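Local atomic coordinates of photosystem II extrinsic protein V (Arthrospira maxima, PDB entry 1F1C), a protein that carries one covalently bound heme c per subunit and, as an extrinsic lumenal subunit of photosystem II, probably helps to stabilise the oxygen-evolving complex. Residues E55-A60 with Y116-P121. Residues are numbered along the deposited sequence; the frame is centred on the assembly and turned at random.
Sequences EALALA and YILLQP. With HEC (heme c), chain C.
Leu57 and Leu118 mark the nearest approach of the two backbones, yet their CA atoms lie 9.5 Å apart, so helix 54-58 and the C-terminal part of helix 107-124 meet through side chains alone. In this cytochrome c domain the contact lines part of the heme c pocket, with Ala56, Leu57 and Ala60 beside one propionate and Ile117 beside a ring methyl. Leu57 supplies the largest share of the buried surface, 41 of the 76 Å², and divides its two methyls between different partners. CD1 of Leu57 reaches CG2 of Ile117 at 4.1 Å, and the same Leu57 CD1 meets CD2 of Leu118 at 4.3 Å. The interface is thus small and wholly apolar, with no hydrogen bond across it. The other branch, CD2 of Leu57, packs 3.8 Å from the propionate carbon CGA of the heme. On the same segment, CB of Ala60 comes within 3.5 Å of O1A of that heme propionate, while CB of Ala56 lies 3.8 Å from its O2A; these methyls adjoin the carboxylate without bonding to it. Beyond the two segments, Leu70 of helix 67-75 touches both Leu57 and Leu118, joining the two sides from a third helix, and Phe31 of helix 21-34 packs on Ile117. The two branches of Ile117 likewise serve different neighbours. Its CG2 stands anti to the backbone N and meets Leu57, whereas CG1, anti to the carbonyl carbon (chi1 -69°), carries CD1 toward the porphyrin, where Ile117 CD1 rests 3.8 Å from the heme methyl CMB.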
ATOM      1  N   GLU A  55       9.322  20.146   5.817  1.00 31.66           N
ATOM      2  CA  GLU A  55      10.553  19.811   5.109  1.00 35.57           C
ATOM      3  C   GLU A  55      10.359  18.644   4.134  1.00 33.52           C
ATOM      4  O   GLU A  55      10.686  18.755   2.953  1.00 32.32           O
ATOM      5  CB  GLU A  55      11.661  19.477   6.109  1.00 39.56           C
ATOM      6  CG  GLU A  55      11.261  18.454   7.161  1.00 51.90           C
ATOM      7  CD  GLU A  55      11.299  19.012   8.579  1.00 55.33           C
ATOM      8  OE1 GLU A  55      10.628  20.038   8.849  1.00 52.69           O
ATOM      9  OE2 GLU A  55      12.003  18.414   9.425  1.00 59.48           O
ATOM     10  N   ALA A  56       9.822  17.532   4.625  1.00 31.68           N
ATOM     11  CA  ALA A  56       9.607  16.366   3.777  1.00 29.98           C
ATOM     12  C   ALA A  56       8.664  16.697   2.619  1.00 30.02           C
ATOM     13  O   ALA A  56       8.946  16.382   1.458  1.00 27.07           O
ATOM     14  CB  ALA A  56       9.049  15.209   4.606  1.00 24.42           C
ATOM     15  N   LEU A  57       7.542  17.333   2.941  1.00 28.55           N
ATOM     16  CA  LEU A  57       6.558  17.712   1.933  1.00 29.29           C
ATOM     17  C   LEU A  57       7.190  18.585   0.855  1.00 32.72           C
ATOM     18  O   LEU A  57       6.981  18.372  -0.338  1.00 28.95           O
ATOM     19  CB  LEU A  57       5.404  18.476   2.587  1.00 25.88           C
ATOM     20  CG  LEU A  57       4.438  17.696   3.482  1.00 26.37           C
ATOM     21  CD1 LEU A  57       3.398  18.640   4.099  1.00 12.98           C
ATOM     22  CD2 LEU A  57       3.748  16.630   2.639  1.00 19.18           C
ATOM     23  N   ALA A  58       7.952  19.584   1.290  1.00 32.59           N
ATOM     24  CA  ALA A  58       8.607  20.499   0.369  1.00 32.22           C
ATOM     25  C   ALA A  58       9.604  19.790  -0.544  1.00 31.80           C
ATOM     26  O   ALA A  58       9.828  20.211  -1.675  1.00 31.32           O
ATOM     27  CB  ALA A  58       9.310  21.595   1.148  1.00 36.76           C
ATOM     28  N   LEU A  59      10.194  18.705  -0.058  1.00 33.34           N
ATOM     29  CA  LEU A  59      11.177  17.980  -0.844  1.00 32.10           C
ATOM     30  C   LEU A  59      10.609  16.835  -1.676  1.00 34.14           C
ATOM     31  O   LEU A  59      11.362  16.089  -2.307  1.00 26.36           O
ATOM     32  CB  LEU A  59      12.292  17.471   0.070  1.00 37.70           C
ATOM     33  CG  LEU A  59      13.452  18.447   0.321  1.00 38.31           C
ATOM     34  CD1 LEU A  59      12.943  19.866   0.379  1.00 42.11           C
ATOM     35  CD2 LEU A  59      14.168  18.079   1.612  1.00 33.40           C
ATOM     36  N   ALA A  60       9.285  16.706  -1.682  1.00 31.10           N
ATOM     37  CA  ALA A  60       8.626  15.663  -2.459  1.00 35.01           C
ATOM     38  C   ALA A  60       8.598  16.094  -3.924  1.00 34.38           C
ATOM     39  O   ALA A  60       8.966  17.222  -4.254  1.00 35.64           O
ATOM     40  CB  ALA A  60       7.202  15.449  -1.949  1.00 33.50           C
ATOM     41  N   TYR A 116      -5.503  21.179   7.204  1.00 21.77           N
ATOM     42  CA  TYR A 116      -5.171  20.611   8.510  1.00 24.60           C
ATOM     43  C   TYR A 116      -3.702  20.192   8.547  1.00 25.34           C
ATOM     44  O   TYR A 116      -2.947  20.603   9.434  1.00 26.31           O
ATOM     45  CB  TYR A 116      -6.052  19.388   8.807  1.00 20.75           C
ATOM     46  CG  TYR A 116      -5.636  18.650  10.055  1.00 23.94           C
ATOM     47  CD1 TYR A 116      -5.786  19.230  11.311  1.00 30.32           C
ATOM     48  CD2 TYR A 116      -5.049  17.388   9.977  1.00 27.63           C
ATOM     49  CE1 TYR A 116      -5.359  18.575  12.461  1.00 32.06           C
ATOM     50  CE2 TYR A 116      -4.624  16.723  11.117  1.00 30.18           C
ATOM     51  CZ  TYR A 116      -4.780  17.324  12.356  1.00 33.27           C
ATOM     52  OH  TYR A 116      -4.349  16.676  13.490  1.00 40.53           O
ATOM     53  N   ILE A 117      -3.305  19.363   7.585  1.00 23.72           N
ATOM     54  CA  ILE A 117      -1.930  18.895   7.511  1.00 27.37           C
ATOM     55  C   ILE A 117      -0.945  20.060   7.557  1.00 27.21           C
ATOM     56  O   ILE A 117       0.008  20.027   8.330  1.00 27.87           O
ATOM     57  CB  ILE A 117      -1.682  18.067   6.216  1.00 27.25           C
ATOM     58  CG1 ILE A 117      -2.438  16.724   6.298  1.00 27.58           C
ATOM     59  CG2 ILE A 117      -0.170  17.866   6.011  1.00 26.45           C
ATOM     60  CD1 ILE A 117      -2.361  15.839   5.024  1.00 19.06           C
ATOM     61  N   LEU A 118      -1.186  21.087   6.742  1.00 29.56           N
ATOM     62  CA  LEU A 118      -0.302  22.256   6.680  1.00 30.47           C
ATOM     63  C   LEU A 118      -0.347  23.112   7.942  1.00 33.26           C
ATOM     64  O   LEU A 118       0.575  23.887   8.215  1.00 31.32           O
ATOM     65  CB  LEU A 118      -0.657  23.138   5.470  1.00 28.34           C
ATOM     66  CG  LEU A 118      -0.618  22.528   4.062  1.00 29.65           C
ATOM     67  CD1 LEU A 118      -1.143  23.560   3.070  1.00 24.97           C
ATOM     68  CD2 LEU A 118       0.791  22.097   3.695  1.00 23.81           C
ATOM     69  N   LEU A 119      -1.420  22.981   8.712  1.00 30.42           N
ATOM     70  CA  LEU A 119      -1.558  23.755   9.933  1.00 26.00           C
ATOM     71  C   LEU A 119      -0.711  23.218  11.084  1.00 27.25           C
ATOM     72  O   LEU A 119      -0.054  23.986  11.773  1.00 21.83           O
ATOM     73  CB  LEU A 119      -3.019  23.782  10.377  1.00 26.63           C
ATOM     74  CG  LEU A 119      -3.297  24.517  11.696  1.00 25.22           C
ATOM     75  CD1 LEU A 119      -3.025  26.004  11.544  1.00 18.88           C
ATOM     76  CD2 LEU A 119      -4.749  24.284  12.096  1.00 30.23           C
ATOM     77  N   GLN A 120      -0.715  21.901  11.271  1.00 24.34           N
ATOM     78  CA  GLN A 120      -0.003  21.276  12.373  1.00 24.63           C
ATOM     79  C   GLN A 120       1.387  21.798  12.717  1.00 28.28           C
ATOM     80  O   GLN A 120       1.636  22.158  13.865  1.00 28.92           O
ATOM     81  CB  GLN A 120      -0.002  19.768  12.176  1.00 19.65           C
ATOM     82  CG  GLN A 120      -1.417  19.238  12.104  1.00 27.76           C
ATOM     83  CD  GLN A 120      -2.318  19.873  13.158  1.00 30.63           C
ATOM     84  OE1 GLN A 120      -2.171  19.622  14.347  1.00 24.94           O
ATOM     85  NE2 GLN A 120      -3.242  20.712  12.718  1.00 30.14           N
ATOM     86  N   PRO A 121       2.311  21.864  11.745  1.00 29.67           N
ATOM     87  CA  PRO A 121       3.629  22.384  12.146  1.00 25.85           C
ATOM     88  C   PRO A 121       3.580  23.845  12.633  1.00 24.78           C
ATOM     89  O   PRO A 121       4.386  24.274  13.453  1.00 24.69           O
ATOM     90  CB  PRO A 121       4.473  22.199  10.888  1.00 24.85           C
ATOM     91  CG  PRO A 121       3.449  22.259   9.762  1.00 26.46           C
ATOM     92  CD  PRO A 121       2.283  21.487  10.318  1.00 27.77           C
TER
HETATM   93 FE   HEC C 200      -0.216   8.501   3.379  1.00 25.79          FE
HETATM   94  CHA HEC C 200       2.774   9.275   1.965  1.00 19.78           C
HETATM   95  CHB HEC C 200      -1.195  11.849   3.053  1.00 23.59           C
HETATM   96  CHC HEC C 200      -3.327   7.812   4.582  1.00 25.04           C
HETATM   97  CHD HEC C 200       0.886   5.397   4.142  1.00 24.77           C
HETATM   98  NA  HEC C 200       0.578  10.157   2.609  1.00 18.86           N
HETATM   99  C1A HEC C 200       1.821  10.292   2.051  1.00 19.10           C
HETATM  100  C2A HEC C 200       2.047  11.667   1.698  1.00 18.64           C
HETATM  101  C3A HEC C 200       0.958  12.376   1.995  1.00 21.48           C
HETATM  102  C4A HEC C 200       0.063  11.454   2.600  1.00 20.59           C
HETATM  103  CMA HEC C 200       0.613  13.800   1.589  1.00 17.67           C
HETATM  104  CAA HEC C 200       3.274  12.228   1.061  1.00 20.57           C
HETATM  105  CBA HEC C 200       4.229  12.545   2.182  1.00 25.45           C
HETATM  106  CGA HEC C 200       5.426  13.308   1.693  1.00 24.48           C
HETATM  107  O1A HEC C 200       5.531  13.517   0.469  1.00 30.62           O
HETATM  108  O2A HEC C 200       6.261  13.698   2.527  1.00 26.92           O
HETATM  109  NB  HEC C 200      -1.883   9.565   3.712  1.00 26.23           N
HETATM  110  C1B HEC C 200      -2.108  10.953   3.551  1.00 25.37           C
HETATM  111  C2B HEC C 200      -3.460  11.307   3.829  1.00 28.36           C
HETATM  112  C3B HEC C 200      -4.095  10.155   4.126  1.00 27.75           C
HETATM  113  C4B HEC C 200      -3.112   9.095   4.122  1.00 22.67           C
HETATM  114  CMB HEC C 200      -4.083  12.693   3.821  1.00 26.38           C
HETATM  115  CAB HEC C 200      -5.465  10.029   4.355  1.00 29.92           C
HETATM  116  CBB HEC C 200      -6.412  10.313   3.353  1.00 30.18           C
HETATM  117  NC  HEC C 200      -1.019   6.960   4.213  1.00 24.52           N
HETATM  118  C1C HEC C 200      -2.319   6.840   4.676  1.00 26.18           C
HETATM  119  C2C HEC C 200      -2.549   5.554   5.242  1.00 26.11           C
HETATM  120  C3C HEC C 200      -1.403   4.832   5.076  1.00 32.20           C
HETATM  121  C4C HEC C 200      -0.430   5.745   4.470  1.00 25.37           C
HETATM  122  CMC HEC C 200      -3.811   5.091   5.968  1.00 28.57           C
HETATM  123  CAC HEC C 200      -1.191   3.514   5.560  1.00 24.61           C
HETATM  124  CBC HEC C 200      -2.001   2.420   5.129  1.00 24.09           C
HETATM  125  ND  HEC C 200       1.450   7.518   3.057  1.00 24.73           N
HETATM  126  C1D HEC C 200       1.734   6.215   3.396  1.00 22.41           C
HETATM  127  C2D HEC C 200       3.039   5.839   2.973  1.00 19.78           C
HETATM  128  C3D HEC C 200       3.563   6.923   2.366  1.00 22.07           C
HETATM  129  C4D HEC C 200       2.590   7.979   2.442  1.00 23.39           C
HETATM  130  CMD HEC C 200       3.787   4.538   3.347  1.00 18.72           C
HETATM  131  CAD HEC C 200       4.909   7.007   1.638  1.00 28.30           C
HETATM  132  CBD HEC C 200       4.805   6.585   0.173  1.00 26.87           C
HETATM  133  CGD HEC C 200       6.121   6.740  -0.584  1.00 29.78           C
HETATM  134  O1D HEC C 200       6.576   7.880  -0.793  1.00 28.92           O
HETATM  135  O2D HEC C 200       6.711   5.712  -0.970  1.00 34.35           O